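Local atomic coordinates of glycinin A3B4 subunit (Glycine max, PDB entry 2D5F), a protein that serves as an 11S globulin storage protein of the soybean seed, built from two cupin domains and assembled into a hexamer in its mature form. Residues G56-S61 / V162-G167; V122-P127 / P360-F365; P382-N387 / P425-V430; Y393-K398 / G438-V443. One frame throughout, in Å; residues are numbered along the deposited sequence.

Contact 1 (G56-S61 / V162-G167); sequences GLHLPS and VFYLAG. With CO3 (carbonate ion), chain E.
The imidazole of His58, its CG opposite the backbone N (chi1 -174°), is thereby set between Tyr164 and a carbonate ion. His58 NE2 donates a hydrogen bond to Tyr164 OH at 2.9 Å, with 165° at the hydrogen, and the hydroxyl lies in the imidazole plane; the two rings meet rim to rim, planes 53° apart. From the other ring nitrogen, ND1 reaches carbonate O1 at 2.7 Å. With both ring nitrogens acting as donors, the imidazole is probably protonated, which would suit a neighbour that is an anion. Without the imidazole, as with an alanine here, Tyr164 OH is likely to keep Glu172 but lose its donor, and the carbonate one of its hydrogen bonds, those from Arg50, Tyr131 and Thr133 remaining. The phenol ring is held from one face by Ser61, whose CB sits 3.9 Å from the ring centroid, a CH-pi contact. Behind these side chains the backbone fixes the spacing: Leu165 N bonds to Pro60 O at 3.0 Å, and Ser61 pairs with Tyr164 as an antiparallel non-hydrogen-bonded pair. Leu59 CD1 packs 3.6 Å from Gly167 CA, where a side chain would collide with it. Strand 56-62 of the cupin sheet also pairs with strands 131-135 and 237-239, while Ser470 and Tyr471 of a second subunit pack against Leu59, Pro60 and Ala166.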
loop_
_atom_site.group_PDB
_atom_site.type_symbol
_atom_site.label_atom_id
_atom_site.label_comp_id
_atom_site.label_asym_id
_atom_site.label_seq_id
_atom_site.Cartn_x
_atom_site.Cartn_y
_atom_site.Cartn_z
ATOM N N GLY B 56 -2.916 24.683 35.162
ATOM C CA GLY B 56 -3.278 25.306 33.900
ATOM C C GLY B 56 -3.965 24.369 32.921
ATOM O O GLY B 56 -3.514 23.245 32.706
ATOM N N LEU B 57 -5.060 24.839 32.329
ATOM C CA LEU B 57 -5.824 24.056 31.369
ATOM C C LEU B 57 -5.950 24.792 30.040
ATOM O O LEU B 57 -6.521 25.880 29.966
ATOM C CB LEU B 57 -7.222 23.755 31.920
ATOM C CG LEU B 57 -8.257 23.159 30.955
ATOM C CD1 LEU B 57 -7.878 21.734 30.568
ATOM C CD2 LEU B 57 -9.625 23.161 31.623
ATOM N N HIS B 58 -5.404 24.194 28.989
ATOM C CA HIS B 58 -5.481 24.784 27.663
ATOM C C HIS B 58 -6.816 24.331 27.082
ATOM O O HIS B 58 -7.005 23.150 26.795
ATOM C CB HIS B 58 -4.316 24.287 26.803
ATOM C CG HIS B 58 -4.234 24.939 25.460
ATOM N ND1 HIS B 58 -3.329 24.544 24.499
ATOM C CD2 HIS B 58 -4.928 25.970 24.923
ATOM C CE1 HIS B 58 -3.471 25.304 23.428
ATOM N NE2 HIS B 58 -4.433 26.178 23.660
ATOM N N LEU B 59 -7.739 25.272 26.919
ATOM C CA LEU B 59 -9.071 24.971 26.402
ATOM C C LEU B 59 -9.051 24.255 25.051
ATOM O O LEU B 59 -8.217 24.536 24.188
ATOM C CB LEU B 59 -9.900 26.253 26.312
ATOM C CG LEU B 59 -10.024 27.027 27.635
ATOM C CD1 LEU B 59 -10.961 28.214 27.453
ATOM C CD2 LEU B 59 -10.543 26.104 28.730
ATOM N N PRO B 60 -9.988 23.320 24.853
ATOM C CA PRO B 60 -10.080 22.548 23.604
ATOM C C PRO B 60 -10.101 23.357 22.311
ATOM O O PRO B 60 -10.841 24.334 22.179
ATOM C CB PRO B 60 -11.348 21.711 23.802
ATOM C CG PRO B 60 -12.171 22.542 24.746
ATOM C CD PRO B 60 -11.141 23.046 25.731
ATOM N N SER B 61 -9.270 22.936 21.361
ATOM C CA SER B 61 -9.180 23.594 20.064
ATOM C C SER B 61 -8.654 22.623 19.010
ATOM O O SER B 61 -8.181 21.535 19.338
ATOM C CB SER B 61 -8.238 24.789 20.139
ATOM O OG SER B 61 -6.891 24.363 20.272
ATOM N N VAL B 162 -6.410 28.653 14.553
ATOM C CA VAL B 162 -6.788 27.892 15.737
ATOM C C VAL B 162 -8.288 28.059 15.977
ATOM O O VAL B 162 -8.773 29.168 16.218
ATOM C CB VAL B 162 -6.031 28.364 17.000
ATOM C CG1 VAL B 162 -6.360 27.436 18.178
ATOM C CG2 VAL B 162 -4.536 28.366 16.743
ATOM N N PHE B 163 -9.024 26.956 15.885
ATOM C CA PHE B 163 -10.463 26.981 16.104
ATOM C C PHE B 163 -10.747 26.560 17.543
ATOM O O PHE B 163 -10.608 25.385 17.885
ATOM C CB PHE B 163 -11.180 26.024 15.138
ATOM C CG PHE B 163 -11.092 26.429 13.689
ATOM C CD1 PHE B 163 -9.891 26.319 12.987
ATOM C CD2 PHE B 163 -12.210 26.935 13.030
ATOM C CE1 PHE B 163 -9.807 26.709 11.648
ATOM C CE2 PHE B 163 -12.137 27.327 11.690
ATOM C CZ PHE B 163 -10.935 27.215 10.996
ATOM N N TYR B 164 -11.130 27.509 18.395
ATOM C CA TYR B 164 -11.422 27.158 19.780
ATOM C C TYR B 164 -12.867 26.723 19.943
ATOM O O TYR B 164 -13.779 27.336 19.386
ATOM C CB TYR B 164 -11.122 28.327 20.735
ATOM C CG TYR B 164 -9.674 28.393 21.160
ATOM C CD1 TYR B 164 -8.765 29.223 20.501
ATOM C CD2 TYR B 164 -9.194 27.570 22.183
ATOM C CE1 TYR B 164 -7.409 29.226 20.848
ATOM C CE2 TYR B 164 -7.851 27.564 22.533
ATOM C CZ TYR B 164 -6.963 28.389 21.863
ATOM O OH TYR B 164 -5.631 28.355 22.200
ATOM N N LEU B 165 -13.064 25.642 20.688
ATOM C CA LEU B 165 -14.399 25.129 20.945
ATOM C C LEU B 165 -14.977 25.783 22.199
ATOM O O LEU B 165 -16.180 25.715 22.449
ATOM C CB LEU B 165 -14.346 23.610 21.128
ATOM C CG LEU B 165 -14.182 22.791 19.845
ATOM C CD1 LEU B 165 -13.684 21.405 20.169
ATOM C CD2 LEU B 165 -15.512 22.736 19.119
ATOM N N ALA B 166 -14.114 26.415 22.988
ATOM C CA ALA B 166 -14.550 27.067 24.220
ATOM C C ALA B 166 -13.713 28.288 24.561
ATOM O O ALA B 166 -12.632 28.492 24.010
ATOM C CB ALA B 166 -14.500 26.075 25.385
ATOM N N GLY B 167 -14.231 29.096 25.479
ATOM C CA GLY B 167 -13.532 30.287 25.916
ATOM C C GLY B 167 -13.638 31.478 24.985
ATOM O O GLY B 167 -14.333 31.447 23.969
HETATM C C CO3 E . -0.479 22.657 24.392
HETATM O O1 CO3 E . -1.461 22.767 25.194
HETATM O O2 CO3 E . -0.669 22.855 23.142
HETATM O O3 CO3 E . 0.687 22.349 24.848
#

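Contact 2 (V122-P127 / P360-F365); sequences VLVIPP and PALRQF
Val124 and Leu362 face each other with CA atoms 8.0 Å apart, Pro126 and Phe365 with theirs 7.5 Å apart, so the end of strand 121-125 and the short, loosely formed helical turn around 362-365 meet through side chains instead of backbone pairing. Phe365 carries most of the contact. Its CG lies opposite the carbonyl carbon about the first side-chain bond (chi1 -49°), a setting that sends the ring toward 122-127, where three residues meet different carbons of the ring. On one flank Val124 CG1 comes 3.6 Å from Phe365 CD2; on the other, Pro127 CD lies at the same 3.6 Å from Phe365 CE1. Pro126 completes the row at the far end, its CB 3.8 Å from Phe365 CZ. All three approach the ring at a slant. The second methyl of Val124 serves a different partner: CG2 meets Leu362 CD2 at 3.8 Å, so one valine fork bridges both helix residues. On one face of the ring, offset toward its rim, Ala361 O sits 3.0 Å above the plane. Were the ring of Phe365 cut back to an alanine, a gap is likely to open between Val124 and the two prolines, with Leu362 left as the chief link to the strand. Around the contact, Leu359 also touches Val124, Met68 touches Leu362, and Phe80 lies against Pro126. With every close approach across the two segments made by carbon, the N- and C-terminal cupin halves are joined here by shape and hydrophobic burial, without directional polar bonds between the segments.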
loop_
_atom_site.group_PDB
_atom_site.type_symbol
_atom_site.label_atom_id
_atom_site.label_comp_id
_atom_site.label_asym_id
_atom_site.label_seq_id
_atom_site.Cartn_x
_atom_site.Cartn_y
_atom_site.Cartn_z
ATOM N N VAL B 122 7.233 13.836 22.825
ATOM C CA VAL B 122 6.749 14.516 21.638
ATOM C C VAL B 122 5.285 14.127 21.540
ATOM O O VAL B 122 4.930 12.969 21.782
ATOM C CB VAL B 122 7.480 14.044 20.370
ATOM C CG1 VAL B 122 6.723 14.512 19.120
ATOM C CG2 VAL B 122 8.894 14.597 20.357
ATOM N N LEU B 123 4.439 15.096 21.215
ATOM C CA LEU B 123 3.008 14.853 21.069
ATOM C C LEU B 123 2.659 15.232 19.637
ATOM O O LEU B 123 3.277 16.129 19.061
ATOM C CB LEU B 123 2.200 15.736 22.034
ATOM C CG LEU B 123 2.652 15.863 23.497
ATOM C CD1 LEU B 123 1.763 16.875 24.215
ATOM C CD2 LEU B 123 2.583 14.513 24.186
ATOM N N VAL B 124 1.672 14.557 19.063
ATOM C CA VAL B 124 1.256 14.854 17.698
ATOM C C VAL B 124 -0.235 15.148 17.677
ATOM O O VAL B 124 -1.026 14.353 18.183
ATOM C CB VAL B 124 1.538 13.653 16.758
ATOM C CG1 VAL B 124 1.111 13.985 15.342
ATOM C CG2 VAL B 124 3.017 13.291 16.806
ATOM N N ILE B 125 -0.620 16.287 17.109
ATOM C CA ILE B 125 -2.035 16.650 17.016
ATOM C C ILE B 125 -2.509 16.460 15.572
ATOM O O ILE B 125 -1.991 17.103 14.663
ATOM C CB ILE B 125 -2.290 18.128 17.370
ATOM C CG1 ILE B 125 -1.576 18.514 18.675
ATOM C CG2 ILE B 125 -3.794 18.368 17.476
ATOM C CD1 ILE B 125 -1.981 17.692 19.877
ATOM N N PRO B 126 -3.492 15.572 15.341
ATOM C CA PRO B 126 -3.991 15.350 13.978
ATOM C C PRO B 126 -4.792 16.552 13.471
ATOM O O PRO B 126 -5.399 17.282 14.259
ATOM C CB PRO B 126 -4.885 14.119 14.122
ATOM C CG PRO B 126 -4.336 13.411 15.327
ATOM C CD PRO B 126 -4.033 14.560 16.266
ATOM N N PRO B 127 -4.804 16.770 12.148
ATOM C CA PRO B 127 -5.556 17.898 11.593
ATOM C C PRO B 127 -7.044 17.753 11.913
ATOM O O PRO B 127 -7.605 16.656 11.820
ATOM C CB PRO B 127 -5.290 17.795 10.090
ATOM C CG PRO B 127 -3.964 17.081 10.013
ATOM C CD PRO B 127 -4.083 16.040 11.087
ATOM N N PRO B 360 3.596 5.442 13.823
ATOM C CA PRO B 360 2.909 5.272 12.538
ATOM C C PRO B 360 1.968 6.376 12.078
ATOM O O PRO B 360 1.781 6.566 10.877
ATOM C CB PRO B 360 2.206 3.919 12.694
ATOM C CG PRO B 360 1.997 3.806 14.148
ATOM C CD PRO B 360 3.305 4.303 14.711
ATOM N N ALA B 361 1.376 7.103 13.019
ATOM C CA ALA B 361 0.468 8.190 12.664
ATOM C C ALA B 361 1.193 9.272 11.851
ATOM O O ALA B 361 0.580 9.984 11.054
ATOM C CB ALA B 361 -0.131 8.801 13.929
ATOM N N LEU B 362 2.500 9.384 12.049
ATOM C CA LEU B 362 3.291 10.384 11.349
ATOM C C LEU B 362 3.297 10.191 9.836
ATOM O O LEU B 362 3.515 11.139 9.085
ATOM C CB LEU B 362 4.723 10.387 11.893
ATOM C CG LEU B 362 4.818 10.886 13.341
ATOM C CD1 LEU B 362 6.221 10.712 13.876
ATOM C CD2 LEU B 362 4.391 12.347 13.392
ATOM N N ARG B 363 3.045 8.967 9.388
ATOM C CA ARG B 363 3.031 8.689 7.961
ATOM C C ARG B 363 2.027 9.580 7.229
ATOM O O ARG B 363 2.313 10.092 6.150
ATOM C CB ARG B 363 2.706 7.219 7.714
ATOM C CG ARG B 363 2.986 6.777 6.296
ATOM C CD ARG B 363 3.214 5.278 6.237
ATOM N NE ARG B 363 4.099 4.927 5.133
ATOM C CZ ARG B 363 3.785 5.070 3.850
ATOM N NH1 ARG B 363 2.600 5.553 3.502
ATOM N NH2 ARG B 363 4.664 4.741 2.911
ATOM N N GLN B 364 0.858 9.787 7.819
ATOM C CA GLN B 364 -0.139 10.639 7.178
ATOM C C GLN B 364 0.065 12.132 7.430
ATOM O O GLN B 364 -0.507 12.956 6.723
ATOM C CB GLN B 364 -1.548 10.249 7.636
ATOM C CG GLN B 364 -2.000 8.879 7.155
ATOM C CD GLN B 364 -1.814 8.688 5.655
ATOM O OE1 GLN B 364 -0.692 8.533 5.169
ATOM N NE2 GLN B 364 -2.917 8.706 4.915
ATOM N N PHE B 365 0.887 12.484 8.417
ATOM C CA PHE B 365 1.103 13.893 8.740
ATOM C C PHE B 365 2.363 14.529 8.157
ATOM O O PHE B 365 2.567 15.737 8.290
ATOM C CB PHE B 365 1.089 14.082 10.255
ATOM C CG PHE B 365 -0.083 13.429 10.928
ATOM C CD1 PHE B 365 -1.348 13.456 10.339
ATOM C CD2 PHE B 365 0.073 12.787 12.150
ATOM C CE1 PHE B 365 -2.438 12.851 10.960
ATOM C CE2 PHE B 365 -1.012 12.177 12.782
ATOM C CZ PHE B 365 -2.273 12.208 12.183
#

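Contact 3 (P382-N387 / P425-V430); sequences PHWNLN and PQNFVV
Asn385 O is gripped twice by Asn427: the backbone N arrives in the carbonyl plane at 3.0 Å, and the side-chain ND2 comes at 3.1 Å, tilted 21° from that plane. The same ND2 makes a weak bond to Leu386 O, which has a straighter donor in Gln426 NE2 at 3.0 Å, with 173° at the hydrogen. Gln426 gets there with an extended chain, CG opposite its own backbone N (chi1 172°). Its amide is shared, since OE1 also accepts from Gln155 N and NE2 also bonds Asn153 O, both of a neighbouring subunit. These donors lie at the type II beta turn from Pro425 to Phe428, which leads into strand 429-435 of the C-terminal cupin sheet; there His383 and Val430 form an antiparallel hydrogen-bonded pair, with Val430 N to His383 O the shorter bond at 2.8 Å. A water between the strand and the turn accepts from Asn385 N. On the side of the sheet bearing His383 and Val430, Val430 CG1 lies over one face of the imidazole, 3.8 Å from its centroid, while His383 ND1 bonds to Ser381 O and a magnesium ion lies about 3 Å from this side chain. Trp384 CB lies 3.3 Å from Phe428 O of the same chain, while the indole turns to the neighbouring subunit, NE1 bonding its Gly128 O and the ring stacking on its Tyr62.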
loop_
_atom_site.group_PDB
_atom_site.type_symbol
_atom_site.label_atom_id
_atom_site.label_comp_id
_atom_site.label_asym_id
_atom_site.label_seq_id
_atom_site.Cartn_x
_atom_site.Cartn_y
_atom_site.Cartn_z
ATOM N N PRO B 382 29.423 17.948 9.199
ATOM C CA PRO B 382 28.620 18.400 8.060
ATOM C C PRO B 382 27.706 17.317 7.495
ATOM O O PRO B 382 28.159 16.254 7.066
ATOM C CB PRO B 382 29.678 18.866 7.063
ATOM C CG PRO B 382 30.720 19.445 7.967
ATOM C CD PRO B 382 30.819 18.400 9.057
ATOM N N HIS B 383 26.409 17.607 7.507
ATOM C CA HIS B 383 25.393 16.692 7.009
ATOM C C HIS B 383 24.264 17.517 6.407
ATOM O O HIS B 383 24.210 18.733 6.597
ATOM C CB HIS B 383 24.843 15.839 8.161
ATOM C CG HIS B 383 24.252 16.639 9.285
ATOM N ND1 HIS B 383 25.023 17.319 10.205
ATOM C CD2 HIS B 383 22.963 16.860 9.641
ATOM C CE1 HIS B 383 24.235 17.920 11.080
ATOM N NE2 HIS B 383 22.980 17.659 10.760
ATOM N N TRP B 384 23.376 16.858 5.668
ATOM C CA TRP B 384 22.224 17.533 5.079
ATOM C C TRP B 384 21.037 16.581 5.033
ATOM O O TRP B 384 21.189 15.366 5.164
ATOM C CB TRP B 384 22.547 18.043 3.673
ATOM C CG TRP B 384 22.562 16.981 2.611
ATOM C CD1 TRP B 384 21.504 16.554 1.863
ATOM C CD2 TRP B 384 23.694 16.220 2.176
ATOM N NE1 TRP B 384 21.908 15.577 0.984
ATOM C CE2 TRP B 384 23.247 15.351 1.157
ATOM C CE3 TRP B 384 25.043 16.186 2.550
ATOM C CZ2 TRP B 384 24.103 14.456 0.505
ATOM C CZ3 TRP B 384 25.894 15.294 1.902
ATOM C CH2 TRP B 384 25.419 14.442 0.892
ATOM N N ASN B 385 19.847 17.141 4.866
ATOM C CA ASN B 385 18.648 16.338 4.792
ATOM C C ASN B 385 18.275 16.241 3.323
ATOM O O ASN B 385 18.112 17.252 2.644
ATOM C CB ASN B 385 17.534 16.986 5.616
ATOM C CG ASN B 385 17.873 17.039 7.098
ATOM O OD1 ASN B 385 18.001 18.116 7.684
ATOM N ND2 ASN B 385 18.033 15.874 7.706
ATOM N N LEU B 386 18.160 15.012 2.842
ATOM C CA LEU B 386 17.845 14.749 1.450
ATOM C C LEU B 386 16.444 15.128 1.012
ATOM O O LEU B 386 16.256 15.678 -0.068
ATOM C CB LEU B 386 18.031 13.260 1.142
ATOM C CG LEU B 386 19.429 12.649 1.025
ATOM C CD1 LEU B 386 20.184 12.730 2.348
ATOM C CD2 LEU B 386 19.270 11.207 0.592
ATOM N N ASN B 387 15.466 14.833 1.860
ATOM C CA ASN B 387 14.069 15.042 1.508
ATOM C C ASN B 387 13.205 15.886 2.436
ATOM O O ASN B 387 11.996 15.661 2.507
ATOM C CB ASN B 387 13.399 13.672 1.354
ATOM C CG ASN B 387 13.398 12.876 2.651
ATOM O OD1 ASN B 387 12.744 11.831 2.756
ATOM N ND2 ASN B 387 14.134 13.360 3.650
ATOM N N PRO B 425 17.131 24.703 5.499
ATOM C CA PRO B 425 16.472 24.286 4.256
ATOM C C PRO B 425 16.938 22.934 3.735
ATOM O O PRO B 425 18.076 22.526 3.960
ATOM C CB PRO B 425 16.807 25.418 3.287
ATOM C CG PRO B 425 16.965 26.624 4.217
ATOM C CD PRO B 425 17.772 26.021 5.339
ATOM N N GLN B 426 16.039 22.248 3.035
ATOM C CA GLN B 426 16.334 20.958 2.445
ATOM C C GLN B 426 17.624 21.069 1.629
ATOM O O GLN B 426 17.843 22.063 0.930
ATOM C CB GLN B 426 15.172 20.536 1.542
ATOM C CG GLN B 426 15.422 19.288 0.695
ATOM C CD GLN B 426 14.245 18.959 -0.210
ATOM O OE1 GLN B 426 13.426 19.828 -0.524
ATOM N NE2 GLN B 426 14.165 17.706 -0.653
ATOM N N ASN B 427 18.468 20.046 1.741
ATOM C CA ASN B 427 19.744 19.961 1.031
ATOM C C ASN B 427 20.847 20.934 1.470
ATOM O O ASN B 427 21.994 20.780 1.047
ATOM C CB ASN B 427 19.538 20.079 -0.484
ATOM C CG ASN B 427 19.094 18.762 -1.137
ATOM O OD1 ASN B 427 19.273 18.575 -2.345
ATOM N ND2 ASN B 427 18.499 17.856 -0.350
ATOM N N PHE B 428 20.530 21.931 2.298
ATOM C CA PHE B 428 21.590 22.827 2.756
ATOM C C PHE B 428 22.442 22.013 3.734
ATOM O O PHE B 428 21.930 21.172 4.470
ATOM C CB PHE B 428 21.041 24.064 3.481
ATOM C CG PHE B 428 20.486 25.131 2.566
ATOM C CD1 PHE B 428 20.632 26.480 2.893
ATOM C CD2 PHE B 428 19.778 24.797 1.415
ATOM C CE1 PHE B 428 20.080 27.480 2.093
ATOM C CE2 PHE B 428 19.222 25.787 0.605
ATOM C CZ PHE B 428 19.372 27.135 0.945
ATOM N N VAL B 429 23.742 22.260 3.739
ATOM C CA VAL B 429 24.636 21.529 4.619
ATOM C C VAL B 429 24.788 22.242 5.957
ATOM O O VAL B 429 25.023 23.452 6.006
ATOM C CB VAL B 429 26.000 21.347 3.947
ATOM C CG1 VAL B 429 26.932 20.544 4.852
ATOM C CG2 VAL B 429 25.804 20.647 2.600
ATOM N N VAL B 430 24.637 21.488 7.042
ATOM C CA VAL B 430 24.744 22.057 8.375
ATOM C C VAL B 430 25.694 21.270 9.284
ATOM O O VAL B 430 25.917 20.072 9.093
ATOM C CB VAL B 430 23.342 22.137 9.037
ATOM C CG1 VAL B 430 22.742 20.737 9.162
ATOM C CG2 VAL B 430 23.432 22.816 10.400
HETATM O O HOH W 1 19.577 19.978 4.975
#

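Contact 4 (Y393-K398 / G438-V443); sequences YVTRGK and GLEYVV
Six backbone bonds pair residues 393-398 with strand 438-445 in antiparallel fashion. Tyr393 and Val442 exchange two of them, Tyr393 N reaching Val442 O at 3.0 Å with 170° at the hydrogen. The register then slips by one: Thr395 N, at 2.9 Å, and Arg396 N, at 3.2 Å, both give to Glu440 O from the same face of its carbonyl plane, the signature of a classic beta bulge. Regular pairing returns with Glu440 N to Arg396 O, and Lys398 N reaches Gly438 O beyond Gly397, where a side chain would run into that same oxygen.

Among charged groups, Arg396 and Glu440 form a salt bridge, NH1 to OE1 at 2.6 Å. The carboxylate lies over one face of the guanidinium, planes 62° apart, with Glu440 CD 3.4 Å above its centre, so this is not an edge-on, two-pronged pairing. The arginine chain bends at chi2 and chi3 (64°) to fold back over its partner. Glu440 OE2 turns elsewhere, to Tyr371 OH, which is also bonded to Thr395 OG1.

Apolar contacts lie on both faces of the sheet: Val394 CG1 meets Leu439 CD1 at 3.6 Å, crossing at about a right angle, and Tyr393 CB meets Val442 CG1 at 3.9 Å. Two donors on a single carbonyl and a salt bridge made over the guanidinium face thus hold the strands together where the chain turns its corner at 396-397.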
loop_
_atom_site.group_PDB
_atom_site.type_symbol
_atom_site.label_atom_id
_atom_site.label_comp_id
_atom_site.label_asym_id
_atom_site.label_seq_id
_atom_site.Cartn_x
_atom_site.Cartn_y
_atom_site.Cartn_z
ATOM N N TYR B 393 15.231 23.839 17.234
ATOM C CA TYR B 393 14.842 24.639 18.388
ATOM C C TYR B 393 15.784 24.173 19.493
ATOM O O TYR B 393 15.785 22.997 19.853
ATOM C CB TYR B 393 13.395 24.388 18.819
ATOM C CG TYR B 393 13.052 25.140 20.091
ATOM C CD1 TYR B 393 12.729 26.497 20.057
ATOM C CD2 TYR B 393 13.152 24.518 21.339
ATOM C CE1 TYR B 393 12.520 27.222 21.239
ATOM C CE2 TYR B 393 12.946 25.233 22.528
ATOM C CZ TYR B 393 12.634 26.588 22.465
ATOM O OH TYR B 393 12.462 27.307 23.628
ATOM N N VAL B 394 16.600 25.083 20.014
ATOM C CA VAL B 394 17.542 24.711 21.064
ATOM C C VAL B 394 16.826 24.615 22.397
ATOM O O VAL B 394 16.180 25.563 22.836
ATOM C CB VAL B 394 18.704 25.719 21.156
ATOM C CG1 VAL B 394 19.686 25.298 22.262
ATOM C CG2 VAL B 394 19.424 25.779 19.814
ATOM N N THR B 395 16.939 23.455 23.030
ATOM C CA THR B 395 16.281 23.213 24.300
ATOM C C THR B 395 17.196 23.489 25.487
ATOM O O THR B 395 16.729 23.672 26.605
ATOM C CB THR B 395 15.776 21.765 24.374
ATOM O OG1 THR B 395 16.859 20.875 24.090
ATOM C CG2 THR B 395 14.669 21.540 23.359
ATOM N N ARG B 396 18.498 23.523 25.241
ATOM C CA ARG B 396 19.435 23.798 26.317
ATOM C C ARG B 396 20.850 24.007 25.817
ATOM O O ARG B 396 21.245 23.473 24.782
ATOM C CB ARG B 396 19.434 22.651 27.326
ATOM C CG ARG B 396 19.980 23.043 28.683
ATOM C CD ARG B 396 20.671 21.865 29.321
ATOM N NE ARG B 396 21.829 21.468 28.532
ATOM C CZ ARG B 396 22.415 20.282 28.619
ATOM N NH1 ARG B 396 21.945 19.378 29.468
ATOM N NH2 ARG B 396 23.458 19.994 27.851
ATOM N N GLY B 397 21.616 24.801 26.556
ATOM C CA GLY B 397 22.994 25.027 26.177
ATOM C C GLY B 397 23.215 26.031 25.069
ATOM O O GLY B 397 22.394 26.920 24.825
ATOM N N LYS B 398 24.335 25.867 24.377
ATOM C CA LYS B 398 24.701 26.784 23.321
ATOM C C LYS B 398 25.806 26.165 22.472
ATOM O O LYS B 398 26.607 25.365 22.959
ATOM C CB LYS B 398 25.177 28.084 23.976
ATOM C CG LYS B 398 25.648 29.179 23.052
ATOM C CD LYS B 398 25.998 30.409 23.885
ATOM C CE LYS B 398 26.597 31.510 23.046
ATOM N NZ LYS B 398 26.734 32.775 23.828
ATOM N N GLY B 438 27.739 22.518 26.548
ATOM C CA GLY B 438 27.115 21.538 25.684
ATOM C C GLY B 438 25.971 22.179 24.927
ATOM O O GLY B 438 25.719 23.378 25.057
ATOM N N LEU B 439 25.273 21.374 24.136
ATOM C CA LEU B 439 24.154 21.859 23.339
ATOM C C LEU B 439 23.125 20.760 23.127
ATOM O O LEU B 439 23.483 19.633 22.802
ATOM C CB LEU B 439 24.649 22.335 21.972
ATOM C CG LEU B 439 23.552 22.691 20.961
ATOM C CD1 LEU B 439 22.907 24.020 21.333
ATOM C CD2 LEU B 439 24.158 22.769 19.577
ATOM N N GLU B 440 21.851 21.097 23.314
ATOM C CA GLU B 440 20.767 20.142 23.114
ATOM C C GLU B 440 19.681 20.817 22.293
ATOM O O GLU B 440 19.364 21.986 22.512
ATOM C CB GLU B 440 20.139 19.702 24.438
ATOM C CG GLU B 440 21.071 19.050 25.424
ATOM C CD GLU B 440 20.313 18.340 26.527
ATOM O OE1 GLU B 440 20.937 18.005 27.549
ATOM O OE2 GLU B 440 19.095 18.102 26.366
ATOM N N TYR B 441 19.099 20.074 21.363
ATOM C CA TYR B 441 18.037 20.633 20.555
ATOM C C TYR B 441 17.201 19.567 19.864
ATOM O O TYR B 441 17.620 18.419 19.709
ATOM C CB TYR B 441 18.611 21.581 19.494
ATOM C CG TYR B 441 19.522 20.923 18.481
ATOM C CD1 TYR B 441 20.897 20.826 18.699
ATOM C CD2 TYR B 441 19.008 20.407 17.291
ATOM C CE1 TYR B 441 21.738 20.238 17.753
ATOM C CE2 TYR B 441 19.836 19.819 16.341
ATOM C CZ TYR B 441 21.195 19.738 16.572
ATOM O OH TYR B 441 22.001 19.173 15.612
ATOM N N VAL B 442 15.996 19.958 19.477
ATOM C CA VAL B 442 15.122 19.062 18.745
ATOM C C VAL B 442 15.139 19.638 17.338
ATOM O O VAL B 442 15.369 20.838 17.158
ATOM C CB VAL B 442 13.668 19.082 19.280
ATOM C CG1 VAL B 442 13.088 20.494 19.202
ATOM C CG2 VAL B 442 12.808 18.124 18.462
ATOM N N VAL B 443 14.929 18.789 16.342
ATOM C CA VAL B 443 14.897 19.254 14.965
ATOM C C VAL B 443 13.651 18.690 14.340
ATOM O O VAL B 443 13.519 17.477 14.220
ATOM C CB VAL B 443 16.059 18.731 14.112
ATOM C CG1 VAL B 443 16.091 19.477 12.782
ATOM C CG2 VAL B 443 17.344 18.879 14.836
#

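Along the chain, contacts 1 and 2 interleave, as do contacts 3 and 4. Contact 1 lies in the N-terminal cupin half; contacts 3 and 4, centres 18 Å apart, share the C-terminal one. Contact 3 pairs 379-385 with 429-435 in one sheet, contact 4 pairs 390-395 with 438-445 in another, and each strand of contact 4 follows one of contact 3 along the chain. Contact 2 joins the two halves, its centre about 20 Å from that of contact 1 and about 23 Å from those of contacts 3 and 4. Contacts 1 and 3, whose centres are about 37 Å apart, both lie against neighbouring subunits, while contact 4 touches none: a two-cupin protomer with assembly surfaces in each half.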